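Local coordinates for protein HAD hydrolase, family IA, variant 3 (PDB 6W04) that probably acts as a magnesium-dependent hydrolase of the haloacid dehalogenase (HAD) superfamily, on a substrate that is not established, at residues 6-11 with 105-110; 165-170 with 183-188. All blocks are in the same frame, centred on the assembly; numbering follows the deposited sequence.

Contact 1 (6-11 with 105-110); sequences FDFNGT and FTIATS. With MG (magnesium ion), chain B; EDO (1,2-ethanediol), chain C.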
loop_
_atom_site.group_PDB
_atom_site.type_symbol
_atom_site.label_atom_id
_atom_site.label_comp_id
_atom_site.label_asym_id
_atom_site.label_seq_id
_atom_site.Cartn_x
_atom_site.Cartn_y
_atom_site.Cartn_z
ATOM N N PHE A 6 -5.120 -1.504 7.000
ATOM C CA PHE A 6 -4.198 -0.513 6.442
ATOM C C PHE A 6 -3.412 -1.072 5.256
ATOM O O PHE A 6 -2.690 -2.071 5.393
ATOM C CB PHE A 6 -3.168 -0.046 7.471
ATOM C CG PHE A 6 -3.742 0.646 8.688
ATOM C CD1 PHE A 6 -3.871 2.026 8.712
ATOM C CD2 PHE A 6 -4.037 -0.077 9.835
ATOM C CE1 PHE A 6 -4.346 2.686 9.856
ATOM C CE2 PHE A 6 -4.536 0.568 10.977
ATOM C CZ PHE A 6 -4.677 1.940 10.986
ATOM N N ASP A 7 -3.466 -0.368 4.130
ATOM C CA ASP A 7 -2.426 -0.529 3.113
ATOM C C ASP A 7 -1.115 -0.002 3.669
ATOM O O ASP A 7 -1.106 0.813 4.591
ATOM C CB ASP A 7 -2.801 0.241 1.854
ATOM C CG ASP A 7 -1.767 0.128 0.761
ATOM O OD1 ASP A 7 -1.318 -1.003 0.473
ATOM O OD2 ASP A 7 -1.428 1.174 0.172
ATOM N N PHE A 8 0.013 -0.447 3.113
ATOM C CA PHE A 8 1.289 -0.005 3.665
ATOM C C PHE A 8 1.982 1.022 2.775
ATOM O O PHE A 8 2.068 2.196 3.158
ATOM C CB PHE A 8 2.192 -1.190 3.978
ATOM C CG PHE A 8 3.356 -0.807 4.847
ATOM C CD1 PHE A 8 3.199 -0.705 6.222
ATOM C CD2 PHE A 8 4.569 -0.452 4.280
ATOM C CE1 PHE A 8 4.250 -0.307 7.030
ATOM C CE2 PHE A 8 5.630 -0.068 5.080
ATOM C CZ PHE A 8 5.465 0.009 6.453
ATOM N N ASN A 9 2.465 0.632 1.588
ATOM C CA ASN A 9 3.201 1.552 0.721
ATOM C C ASN A 9 2.307 2.687 0.238
ATOM O O ASN A 9 1.245 2.455 -0.340
ATOM C CB ASN A 9 3.759 0.791 -0.481
ATOM C CG ASN A 9 4.626 -0.370 -0.059
ATOM O OD1 ASN A 9 4.202 -1.533 -0.075
ATOM N ND2 ASN A 9 5.836 -0.056 0.372
ATOM N N GLY A 10 2.755 3.921 0.453
ATOM C CA GLY A 10 1.999 5.092 0.042
ATOM C C GLY A 10 0.906 5.483 1.008
ATOM O O GLY A 10 0.338 6.565 0.867
ATOM N N THR A 11 0.626 4.648 2.000
ATOM C CA THR A 11 -0.431 4.877 2.975
ATOM C C THR A 11 0.143 5.029 4.379
ATOM O O THR A 11 -0.045 6.077 5.006
ATOM C CB THR A 11 -1.442 3.708 2.901
ATOM O OG1 THR A 11 -2.117 3.730 1.630
ATOM C CG2 THR A 11 -2.475 3.792 4.026
ATOM N N PHE A 105 -7.042 -4.544 13.905
ATOM C CA PHE A 105 -6.541 -3.883 12.717
ATOM C C PHE A 105 -5.319 -4.642 12.229
ATOM O O PHE A 105 -4.607 -5.278 13.016
ATOM C CB PHE A 105 -6.188 -2.406 12.974
ATOM C CG PHE A 105 -5.171 -2.185 14.074
ATOM C CD1 PHE A 105 -3.819 -2.054 13.771
ATOM C CD2 PHE A 105 -5.570 -2.075 15.410
ATOM C CE1 PHE A 105 -2.866 -1.826 14.774
ATOM C CE2 PHE A 105 -4.625 -1.860 16.441
ATOM C CZ PHE A 105 -3.270 -1.728 16.125
ATOM N N THR A 106 -5.073 -4.565 10.929
ATOM C CA THR A 106 -3.877 -5.191 10.395
ATOM C C THR A 106 -3.458 -4.462 9.128
ATOM O O THR A 106 -4.154 -3.563 8.637
ATOM C CB THR A 106 -4.097 -6.684 10.116
ATOM O OG1 THR A 106 -2.823 -7.288 9.857
ATOM C CG2 THR A 106 -5.025 -6.904 8.888
ATOM N N ILE A 107 -2.319 -4.887 8.600
ATOM C CA ILE A 107 -1.742 -4.375 7.367
ATOM C C ILE A 107 -2.001 -5.368 6.244
ATOM O O ILE A 107 -1.903 -6.591 6.442
ATOM C CB ILE A 107 -0.233 -4.136 7.541
ATOM C CG1 ILE A 107 0.016 -2.903 8.409
ATOM C CG2 ILE A 107 0.448 -3.988 6.151
ATOM C CD1 ILE A 107 1.477 -2.816 8.972
ATOM N N ALA A 108 -2.341 -4.845 5.064
ATOM C CA ALA A 108 -2.336 -5.602 3.820
ATOM C C ALA A 108 -1.443 -4.850 2.842
ATOM O O ALA A 108 -1.529 -3.623 2.740
ATOM C CB ALA A 108 -3.745 -5.765 3.256
ATOM N N THR A 109 -0.564 -5.560 2.153
ATOM C CA THR A 109 0.309 -4.887 1.212
ATOM C C THR A 109 0.493 -5.770 -0.009
ATOM O O THR A 109 0.445 -6.998 0.085
ATOM C CB THR A 109 1.670 -4.542 1.866
ATOM O OG1 THR A 109 2.572 -4.016 0.885
ATOM C CG2 THR A 109 2.297 -5.757 2.508
ATOM N N SER A 110 0.698 -5.126 -1.159
ATOM C CA SER A 110 1.099 -5.834 -2.369
ATOM C C SER A 110 2.557 -6.251 -2.336
ATOM O O SER A 110 2.991 -6.986 -3.228
ATOM C CB SER A 110 0.891 -4.970 -3.612
ATOM O OG SER A 110 -0.448 -4.550 -3.764
HETATM MG MG MG B . -0.371 1.740 -1.498
HETATM C C1 EDO C . 1.388 -0.267 -3.019
HETATM O O1 EDO C . 0.598 -0.027 -1.863
HETATM C C2 EDO C . 1.059 -1.681 -3.352
HETATM O O2 EDO C . -0.316 -1.805 -2.997
HETATM O O HOH W 1 1.267 -1.686 0.358
HETATM O O HOH W 2 -2.037 0.895 -2.527
HETATM O O HOH W 3 0.751 2.706 -3.132
#
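Two neighbouring parallel strands of a HAD-type sheet pair here beside the magnesium site, Phe6 and Asp7 running along Ile107 and Ala108; 6-11 supplies metal ligands and 105-110 flanks them. Phe6 is gripped at both its N and its O by the neighbouring strand: its N donates to Thr106 O (2.8 Å, nearly straight at 168°), and Ala108 N donates to Phe6 O. Around this backbone pairing the apolar side chains close up. The edge of the Phe6 ring brings CE2 to 3.9 Å from Phe105 CD1, while Phe8 CD1 meets the Ile107 CD1 methyl, also at 3.9 Å. Such bulky residues suit the buried sheet, and Phe8 stacks further on Phe119. The sequence DFNGT is HAD motif I, and it turns sharply at Gly10, whose positive phi (82°) a glycine adopts easily. Asp7, with CG anti to its N (chi1 180°), reaches forward so that OD2 binds the magnesium ion at 2.1 Å; OD1 makes a salt bridge with Lys144. Asn9 coordinates through its backbone O, also at 2.1 Å, and its amide is engaged by Asp15 and Ser111 instead. Water 1 links the strand ends: it accepts from Asn9 N and lies 2.7 Å from Thr109 OG1, which also bonds Ser111 N. Ser110 OG hydrogen-bonds O2 of a 1,2-ethanediol, probably from the crystallisation liquor, whose O1 ligates the metal. Small hydroxyl residues here are consistent with HAD motif II.

Contact 2 (165-170 with 183-188); sequences IVFEDT and TPIGIA. With MG (magnesium ion), chain B; SO4 (sulfate ion), chain D.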
loop_
_atom_site.group_PDB
_atom_site.type_symbol
_atom_site.label_atom_id
_atom_site.label_comp_id
_atom_site.label_asym_id
_atom_site.label_seq_id
_atom_site.Cartn_x
_atom_site.Cartn_y
_atom_site.Cartn_z
ATOM N N ILE A 165 -13.045 -0.620 7.686
ATOM C CA ILE A 165 -12.420 0.528 7.043
ATOM C C ILE A 165 -11.124 0.077 6.381
ATOM O O ILE A 165 -10.349 -0.692 6.962
ATOM C CB ILE A 165 -12.152 1.647 8.067
ATOM C CG1 ILE A 165 -13.477 2.218 8.568
ATOM C CG2 ILE A 165 -11.272 2.719 7.448
ATOM C CD1 ILE A 165 -14.266 3.019 7.503
ATOM N N VAL A 166 -10.893 0.547 5.152
ATOM C CA VAL A 166 -9.635 0.375 4.446
ATOM C C VAL A 166 -9.061 1.754 4.151
ATOM O O VAL A 166 -9.764 2.619 3.619
ATOM C CB VAL A 166 -9.818 -0.427 3.146
ATOM C CG1 VAL A 166 -8.515 -0.411 2.325
ATOM C CG2 VAL A 166 -10.257 -1.849 3.477
ATOM N N PHE A 167 -7.797 1.964 4.529
ATOM C CA PHE A 167 -7.026 3.148 4.157
ATOM C C PHE A 167 -6.158 2.786 2.956
ATOM O O PHE A 167 -5.406 1.811 3.010
ATOM C CB PHE A 167 -6.136 3.622 5.307
ATOM C CG PHE A 167 -6.903 4.266 6.458
ATOM C CD1 PHE A 167 -7.110 3.581 7.642
ATOM C CD2 PHE A 167 -7.366 5.564 6.351
ATOM C CE1 PHE A 167 -7.781 4.176 8.716
ATOM C CE2 PHE A 167 -8.057 6.173 7.402
ATOM C CZ PHE A 167 -8.260 5.471 8.586
ATOM N N GLU A 168 -6.264 3.561 1.884
ATOM C CA GLU A 168 -5.591 3.213 0.640
ATOM C C GLU A 168 -5.170 4.498 -0.057
ATOM O O GLU A 168 -5.762 5.554 0.171
ATOM C CB GLU A 168 -6.510 2.388 -0.270
ATOM C CG GLU A 168 -6.306 0.912 -0.180
ATOM C CD GLU A 168 -5.058 0.475 -0.923
ATOM O OE1 GLU A 168 -4.319 1.361 -1.443
ATOM O OE2 GLU A 168 -4.828 -0.753 -0.992
ATOM N N ASP A 169 -4.144 4.398 -0.922
ATOM C CA ASP A 169 -3.588 5.578 -1.591
ATOM C C ASP A 169 -3.639 5.526 -3.111
ATOM O O ASP A 169 -3.241 6.505 -3.757
ATOM C CB ASP A 169 -2.128 5.814 -1.170
ATOM C CG ASP A 169 -1.184 4.739 -1.685
ATOM O OD1 ASP A 169 -0.225 5.075 -2.419
ATOM O OD2 ASP A 169 -1.393 3.554 -1.336
ATOM N N THR A 170 -4.101 4.427 -3.707
ATOM C CA THR A 170 -4.110 4.295 -5.157
ATOM C C THR A 170 -5.496 3.940 -5.668
ATOM O O THR A 170 -6.352 3.441 -4.931
ATOM C CB THR A 170 -3.147 3.205 -5.641
ATOM O OG1 THR A 170 -3.594 1.945 -5.120
ATOM C CG2 THR A 170 -1.714 3.503 -5.166
ATOM N N THR A 183 -15.234 -0.209 3.297
ATOM C CA THR A 183 -15.432 1.228 3.105
ATOM C C THR A 183 -14.081 1.929 3.063
ATOM O O THR A 183 -13.361 1.938 4.078
ATOM C CB THR A 183 -16.301 1.809 4.216
ATOM O OG1 THR A 183 -17.617 1.237 4.135
ATOM C CG2 THR A 183 -16.405 3.329 4.083
ATOM N N PRO A 184 -13.684 2.514 1.931
ATOM C CA PRO A 184 -12.327 3.062 1.818
ATOM C C PRO A 184 -12.248 4.523 2.223
ATOM O O PRO A 184 -13.162 5.323 1.994
ATOM C CB PRO A 184 -12.021 2.905 0.318
ATOM C CG PRO A 184 -13.381 3.157 -0.339
ATOM C CD PRO A 184 -14.445 2.673 0.672
ATOM N N ILE A 185 -11.121 4.867 2.834
ATOM C CA ILE A 185 -10.750 6.251 3.124
ATOM C C ILE A 185 -9.417 6.497 2.427
ATOM O O ILE A 185 -8.447 5.765 2.659
ATOM C CB ILE A 185 -10.651 6.522 4.635
ATOM C CG1 ILE A 185 -12.010 6.280 5.313
ATOM C CG2 ILE A 185 -10.121 7.939 4.888
ATOM C CD1 ILE A 185 -12.030 6.500 6.847
ATOM N N GLY A 186 -9.378 7.495 1.546
ATOM C CA GLY A 186 -8.175 7.729 0.764
ATOM C C GLY A 186 -7.119 8.444 1.590
ATOM O O GLY A 186 -7.430 9.251 2.470
ATOM N N ILE A 187 -5.855 8.098 1.330
ATOM C CA ILE A 187 -4.707 8.800 1.895
ATOM C C ILE A 187 -4.073 9.607 0.773
ATOM O O ILE A 187 -3.633 9.039 -0.237
ATOM C CB ILE A 187 -3.690 7.839 2.531
ATOM C CG1 ILE A 187 -4.281 7.147 3.771
ATOM C CG2 ILE A 187 -2.437 8.596 2.926
ATOM C CD1 ILE A 187 -4.728 8.103 4.875
ATOM N N ALA A 188 -4.020 10.935 0.943
ATOM C CA ALA A 188 -3.579 11.834 -0.131
ATOM C C ALA A 188 -2.047 11.964 -0.183
ATOM O O ALA A 188 -1.475 13.051 -0.106
ATOM C CB ALA A 188 -4.245 13.202 0.033
HETATM MG MG MG B . -0.371 1.740 -1.498
HETATM S S SO4 D . -1.471 -1.006 -6.347
HETATM O O1 SO4 D . -0.946 0.065 -7.192
HETATM O O2 SO4 D . -2.072 -0.430 -5.145
HETATM O O3 SO4 D . -0.407 -1.929 -5.977
HETATM O O4 SO4 D . -2.461 -1.761 -7.100
HETATM O O HOH W 2 -2.037 0.895 -2.527
HETATM O O HOH W 4 -2.538 9.134 -2.949
HETATM O O HOH W 3 0.751 2.706 -3.132
#
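A proline sits within this parallel pairing, near the start of strand 183-187: Pro184 lies abreast of Val166, yet no bond is lost between these two strands. The N of Pro184 faces away from Val166, and its CA approaches Val166 O at 3.2 Å as a CA-H...O contact. The ladder runs past it, Val166 N giving to Thr183 O from above the carbonyl plane (3.0 Å) and Ile185 N to Val166 O at 2.7 Å. Glu168 donates from N to Ile185 O and accepts at O from Ile187 N. Ile165 CG2 covers one face of the Phe167 ring toward its rim, and beta-branched Ile185 sets CB and CG2 beside ring CD2 and CE2 (CG2 to CE2 3.7 Å). The strands belong to a beta-alpha-beta crossover through helix 171-180, and Glu168-Asp169, at the C-terminal end of its first strand, matches HAD motif IV. Asp169, with CG between N and the carbonyl carbon (chi1 68°), turns OD2 onto the magnesium ion at 2.1 Å; Thr11 OG1 probably hydrogen-bonds this oxygen, though Asp7 OD2 competes for its proton. Glu168, elsewhere seen as a magnesium ligand of this protein, stands one shell back in this model: OE1 accepts from metal-bound water 2 (2.6 Å) and Asp169 N, while Lys144 and Tyr150 take OE2. At the helix N-cap, Thr170 OG1 caps Gly173 N and donates to a sulfate, probably from the crystallisation liquor.

Overall arrangement
Contacts 1 and 2 follow one another along the chain and lie in one parallel sheet, their centres 10 Å apart. Strand 3-7 is central, flanked by 105-112 and 164-168, with 183-187 beyond the latter, so four consecutive strands carry the two contacts. Between the segments of contact 1 runs mostly helical chain, consistent with the helical cap common in this superfamily; contact 2 spans a single helix. The C-terminal ends of strands 3-7 and 164-168 lie side by side and carry the metal ligands: OD2 of Asp7 and OD2 of Asp169 are 2.8 Å apart because both bind the same magnesium ion, completed by Asn9, 1,2-ethanediol and two waters that both contacts share.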